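Local coordinates for protein pectate lyase (Cellvibrio cellulosa, PDB 1GXM) that cleaves pectate (polygalacturonic acid) by an anti-beta-elimination mechanism, the chain here being the catalytic module of a longer family 10 polysaccharide lyase, at residues R36-L41 against N92-D97; R29-A34 against T76-V81. All coordinates share one frame; numbering follows the deposited sequence. Where two conformers were deposited one is given.

In the fold
Two neighbouring contacts, with centres about 10 Å apart, illustrate how a loop and a short helix are tied to two successive long helices. Along the chain their segments alternate: 29-34, 36-41, 76-81, 92-97. The two earlier segments follow one another after helix 20-28, first as loop and then as helix 37-42. The two later ones begin the consecutive helices 77-90 and 93-109. Interaction 1 lies nearer the periphery, its centre about 24 Å from that of the chain against about 16 Å for interaction 2. Val-40 joins them, its CG1 lying 3.5 Å from Glu-79 CG and its CG2 packing on Trp-32. The N-terminal part of the catalytic module is thereby fastened at adjacent points.

Interaction 1: R36-L41 against N92-D97; sequences RADVVL and NTKYRD
Asp-38 receives two side chains of the opposing helix on a single oxygen: a salt bridge and a phenol hydrogen bond share OD1 as acceptor, beside the buried Tyr-95 ring. The segments 37-41 and 93-97, the starts of helices 37-42 and 93-109, run at 33° to each other with their axes 11.1 Å apart, so long side chains must span the gap. The tight part lies around Tyr-95. Ala-37 CB sits 3.7 Å from Tyr-95 CE1, and Leu-41 CD2 reaches the same ring carbon obliquely at 3.8 Å. Lys-94 turns its CG between its backbone N and carbonyl carbon (chi1 72°), which lays that CG over the centre of one face of the Tyr-95 ring; the extended remainder of the chain passes Leu-41 CD2 on its way to the carboxylate. Tyr-95 OH donates a very short bond of 2.5 Å to Asp-38 OD1, which lies near the ring plane at its edge.

Lys-94 NZ meets that same OD1 at 2.9 Å, but from above the carboxylate plane, 41° out of it. On the looser, solvent side a water accepts from Lys-94 NZ and donates to Asp-38 OD2, closing a bridge across both charges. With three donors around one carboxylate, Asp-38 is probably held as the anion, which should restrain the rotation of the Tyr-95 hydroxyl.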
# COMPACT_ATOMS: atom_id res chain seq x y z
N ARG A 36 1.97 8.23 23.81
CA ARG A 36 1.56 9.13 22.73
C ARG A 36 0.14 8.92 22.29
O ARG A 36 -0.31 9.61 21.40
CB ARG A 36 2.48 8.96 21.50
CG ARG A 36 3.98 9.19 21.76
CD ARG A 36 4.35 10.28 22.76
NE ARG A 36 4.46 11.61 22.15
CZ ARG A 36 4.27 12.77 22.79
NH1 ARG A 36 3.93 12.79 24.08
NH2 ARG A 36 4.40 13.93 22.12
N ALA A 37 -0.59 8.00 22.90
CA ALA A 37 -1.94 7.68 22.45
C ALA A 37 -2.85 8.89 22.44
O ALA A 37 -3.65 9.05 21.53
CB ALA A 37 -2.55 6.57 23.32
N ASP A 38 -2.79 9.72 23.48
CA ASP A 38 -3.67 10.89 23.55
C ASP A 38 -3.29 11.91 22.50
O ASP A 38 -4.16 12.56 21.92
CB ASP A 38 -3.62 11.54 24.93
CG ASP A 38 -4.44 10.80 25.95
OD1 ASP A 38 -5.12 9.83 25.58
OD2 ASP A 38 -4.47 11.16 27.15
N VAL A 39 -2.00 12.07 22.26
CA VAL A 39 -1.53 12.96 21.21
C VAL A 39 -2.07 12.47 19.87
O VAL A 39 -2.72 13.21 19.14
CB VAL A 39 -0.00 13.08 21.16
CG1 VAL A 39 0.47 13.89 19.95
CG2 VAL A 39 0.48 13.73 22.43
N VAL A 40 -1.84 11.20 19.56
CA VAL A 40 -2.36 10.64 18.30
C VAL A 40 -3.85 10.85 18.19
O VAL A 40 -4.35 11.30 17.18
CB VAL A 40 -2.00 9.15 18.18
CG1 VAL A 40 -2.65 8.54 16.96
CG2 VAL A 40 -0.51 9.02 18.11
N LEU A 41 -4.56 10.51 19.25
CA LEU A 41 -6.00 10.62 19.27
C LEU A 41 -6.44 12.05 18.92
O LEU A 41 -7.41 12.28 18.20
CB LEU A 41 -6.52 10.24 20.65
CG LEU A 41 -8.01 10.39 20.89
CD1 LEU A 41 -8.86 9.57 19.92
CD2 LEU A 41 -8.30 9.98 22.32
N ASN A 92 -9.61 1.80 27.51
CA ASN A 92 -10.20 3.13 27.49
C ASN A 92 -11.03 3.34 26.23
O ASN A 92 -10.48 3.41 25.14
CB ASN A 92 -9.12 4.18 27.59
CG ASN A 92 -9.68 5.55 27.88
OD1 ASN A 92 -10.81 5.87 27.49
ND2 ASN A 92 -8.91 6.37 28.59
N THR A 93 -12.35 3.43 26.38
CA THR A 93 -13.24 3.46 25.22
C THR A 93 -13.11 4.70 24.33
O THR A 93 -13.65 4.69 23.23
CB THR A 93 -14.71 3.29 25.61
OG1 THR A 93 -15.07 4.27 26.58
CG2 THR A 93 -14.94 1.96 26.28
N LYS A 94 -12.43 5.75 24.79
CA LYS A 94 -12.20 6.89 23.89
C LYS A 94 -11.38 6.42 22.67
O LYS A 94 -11.53 6.93 21.56
CB LYS A 94 -11.53 8.07 24.59
CG LYS A 94 -10.08 7.89 24.95
CD LYS A 94 -9.62 9.08 25.74
CE LYS A 94 -8.16 8.96 26.08
NZ LYS A 94 -7.68 10.16 26.88
N TYR A 95 -10.55 5.42 22.88
CA TYR A 95 -9.75 4.88 21.77
C TYR A 95 -10.56 3.96 20.89
O TYR A 95 -10.40 3.97 19.68
CB TYR A 95 -8.50 4.15 22.28
CG TYR A 95 -7.62 5.01 23.14
CD1 TYR A 95 -7.06 6.19 22.67
CD2 TYR A 95 -7.32 4.63 24.45
CE1 TYR A 95 -6.24 6.97 23.47
CE2 TYR A 95 -6.52 5.42 25.26
CZ TYR A 95 -5.99 6.58 24.78
OH TYR A 95 -5.18 7.34 25.60
N ARG A 96 -11.42 3.15 21.49
CA ARG A 96 -12.41 2.37 20.74
C ARG A 96 -13.21 3.27 19.82
O ARG A 96 -13.43 2.95 18.65
CB ARG A 96 -13.36 1.64 21.71
CG ARG A 96 -14.53 0.89 21.06
CD ARG A 96 -15.48 0.25 22.06
NE ARG A 96 -16.46 -0.56 21.34
CZ ARG A 96 -17.59 -0.11 20.81
NH1 ARG A 96 -17.97 1.15 20.95
NH2 ARG A 96 -18.37 -0.94 20.16
N ASP A 97 -13.66 4.40 20.35
CA ASP A 97 -14.48 5.32 19.58
C ASP A 97 -13.70 5.82 18.37
O ASP A 97 -14.24 5.97 17.29
CB ASP A 97 -14.91 6.50 20.44
CG ASP A 97 -15.88 6.10 21.52
OD1 ASP A 97 -16.49 5.02 21.44
OD2 ASP A 97 -16.07 6.83 22.51
O HOH W 1 -5.50 9.94 29.08

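Interaction 2: R29-A34 against T76-V81; sequences RTKWSA and TITEMV. With GOL (glycerol), chain E.
Trp-32 and Lys-31 pack directly on helix 77-81, yet the polar link between Lys-31 and Glu-79 is a glycerol, probably from the crystallisation liquor. Its O3 donates to Glu-79 OE2 at 2.6 Å, and its O1 accepts from Lys-31 NZ at 3.1 Å, a doubtful bond, since Lys-31 was modelled in two conformers. Glycerol O2 lies in the plane of the Trp-32 ring, at its edge, 3.4 Å from Trp-32 CZ2.

Beneath this bridge the contact is apolar. Thr-78 places CG2 opposite its backbone N, while OG1, beside the backbone N, bonds Gly-74 O, and the methyl touches both Trp-32 CH2, at 3.7 Å, and Lys-31 CG. That same Lys-31 CG lies over the centre of one face of the indole, while Glu-79 CG approaches Trp-32 CH2 obliquely. Phe-82 and Tyr-56 make edge-to-face contacts with the Trp-32 ring.

Further along the helix, Arg-29 CG rests 3.6 Å from Val-81 CG1, leaving the guanidinium to form a salt bridge with Glu-85. The loop is therefore joined to the start of helix 77-90 by hydrocarbon surfaces, while in this crystal Glu-79 OE2 accepts the glycerol O3 hydroxyl and is also hydrogen-bonded to Tyr-56 OH.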
# COMPACT_ATOMS: atom_id res chain seq x y z
N ARG A 29 0.95 -1.70 15.50
CA ARG A 29 0.32 -1.83 16.81
C ARG A 29 1.09 -1.10 17.90
O ARG A 29 0.48 -0.61 18.86
CB ARG A 29 0.15 -3.30 17.17
CG ARG A 29 -0.86 -3.99 16.28
CD ARG A 29 -0.83 -5.48 16.41
NE ARG A 29 -1.34 -5.93 17.69
CZ ARG A 29 -1.46 -7.20 18.05
NH1 ARG A 29 -1.10 -8.17 17.22
NH2 ARG A 29 -1.94 -7.51 19.25
N THR A 30 2.40 -1.03 17.73
CA THR A 30 3.30 -0.33 18.64
C THR A 30 4.13 0.72 17.93
O THR A 30 5.29 0.92 18.26
CB THR A 30 4.22 -1.33 19.37
OG1 THR A 30 5.03 -2.05 18.43
CG2 THR A 30 3.41 -2.37 20.11
N LYS A 31 3.54 1.42 16.96
CA LYS A 31 4.30 2.39 16.17
C LYS A 31 4.88 3.48 17.07
O LYS A 31 6.02 3.90 16.87
CB LYS A 31 3.42 3.04 15.10
CG LYS A 31 4.18 4.00 14.18
CD LYS A 31 5.03 3.25 13.16
CE LYS A 31 6.31 3.99 12.81
NZ LYS A 31 6.10 5.44 12.52
N TRP A 32 4.08 3.94 18.02
CA TRP A 32 4.52 4.95 18.98
C TRP A 32 4.38 4.37 20.36
O TRP A 32 3.65 3.41 20.58
CB TRP A 32 3.67 6.21 18.88
CG TRP A 32 3.63 6.79 17.52
CD1 TRP A 32 4.55 7.64 16.96
CD2 TRP A 32 2.65 6.55 16.52
NE1 TRP A 32 4.18 7.95 15.68
CE2 TRP A 32 3.02 7.30 15.39
CE3 TRP A 32 1.48 5.80 16.48
CZ2 TRP A 32 2.27 7.30 14.22
CZ3 TRP A 32 0.72 5.83 15.33
CH2 TRP A 32 1.12 6.56 14.21
N SER A 33 5.06 4.98 21.31
CA SER A 33 4.90 4.61 22.70
C SER A 33 3.45 4.85 23.10
O SER A 33 2.79 5.77 22.62
CB SER A 33 5.86 5.42 23.58
OG SER A 33 7.20 5.29 23.14
N ALA A 34 2.92 4.01 23.97
CA ALA A 34 1.55 4.20 24.44
C ALA A 34 1.35 5.57 25.09
O ALA A 34 0.22 6.07 25.17
CB ALA A 34 1.16 3.09 25.40
N THR A 76 -3.70 7.45 8.95
CA THR A 76 -4.98 6.85 9.26
C THR A 76 -4.83 5.38 9.59
O THR A 76 -5.18 4.93 10.68
CB THR A 76 -6.02 7.08 8.17
OG1 THR A 76 -6.22 8.50 8.02
CG2 THR A 76 -7.39 6.55 8.63
N ILE A 77 -4.27 4.63 8.65
CA ILE A 77 -4.13 3.19 8.82
C ILE A 77 -3.20 2.85 9.98
O ILE A 77 -3.48 1.92 10.73
CB ILE A 77 -3.73 2.49 7.50
CG1 ILE A 77 -2.42 3.04 6.92
CG2 ILE A 77 -4.88 2.63 6.51
CD1 ILE A 77 -1.90 2.26 5.70
N THR A 78 -2.15 3.62 10.17
CA THR A 78 -1.22 3.35 11.26
C THR A 78 -1.85 3.76 12.57
O THR A 78 -1.86 3.00 13.52
CB THR A 78 0.08 4.09 11.05
OG1 THR A 78 0.63 3.77 9.77
CG2 THR A 78 1.11 3.61 12.06
N GLU A 79 -2.37 4.98 12.62
CA GLU A 79 -2.99 5.50 13.84
C GLU A 79 -4.10 4.59 14.33
O GLU A 79 -4.22 4.34 15.54
CB GLU A 79 -3.55 6.91 13.62
CG GLU A 79 -2.50 8.00 13.49
CD GLU A 79 -2.00 8.21 12.09
OE1 GLU A 79 -2.18 7.33 11.23
OE2 GLU A 79 -1.41 9.28 11.84
N MET A 80 -4.91 4.08 13.43
CA MET A 80 -6.07 3.29 13.87
C MET A 80 -5.64 1.93 14.42
O MET A 80 -6.26 1.44 15.36
CB MET A 80 -7.15 3.18 12.80
CG MET A 80 -6.99 2.04 11.88
SD MET A 80 -7.79 2.38 10.39
CE MET A 80 -9.38 1.62 10.66
N VAL A 81 -4.59 1.34 13.85
CA VAL A 81 -4.12 0.06 14.33
C VAL A 81 -3.51 0.27 15.71
O VAL A 81 -3.78 -0.47 16.66
CB VAL A 81 -3.09 -0.56 13.36
CG1 VAL A 81 -2.40 -1.76 13.98
CG2 VAL A 81 -3.79 -0.96 12.06
C1 GOL E . 3.17 6.51 10.32
O1 GOL E . 4.56 6.53 10.11
C2 GOL E . 2.64 7.93 10.26
O2 GOL E . 3.25 8.72 11.26
C3 GOL E . 1.14 7.90 10.47
O3 GOL E . 0.68 9.22 10.27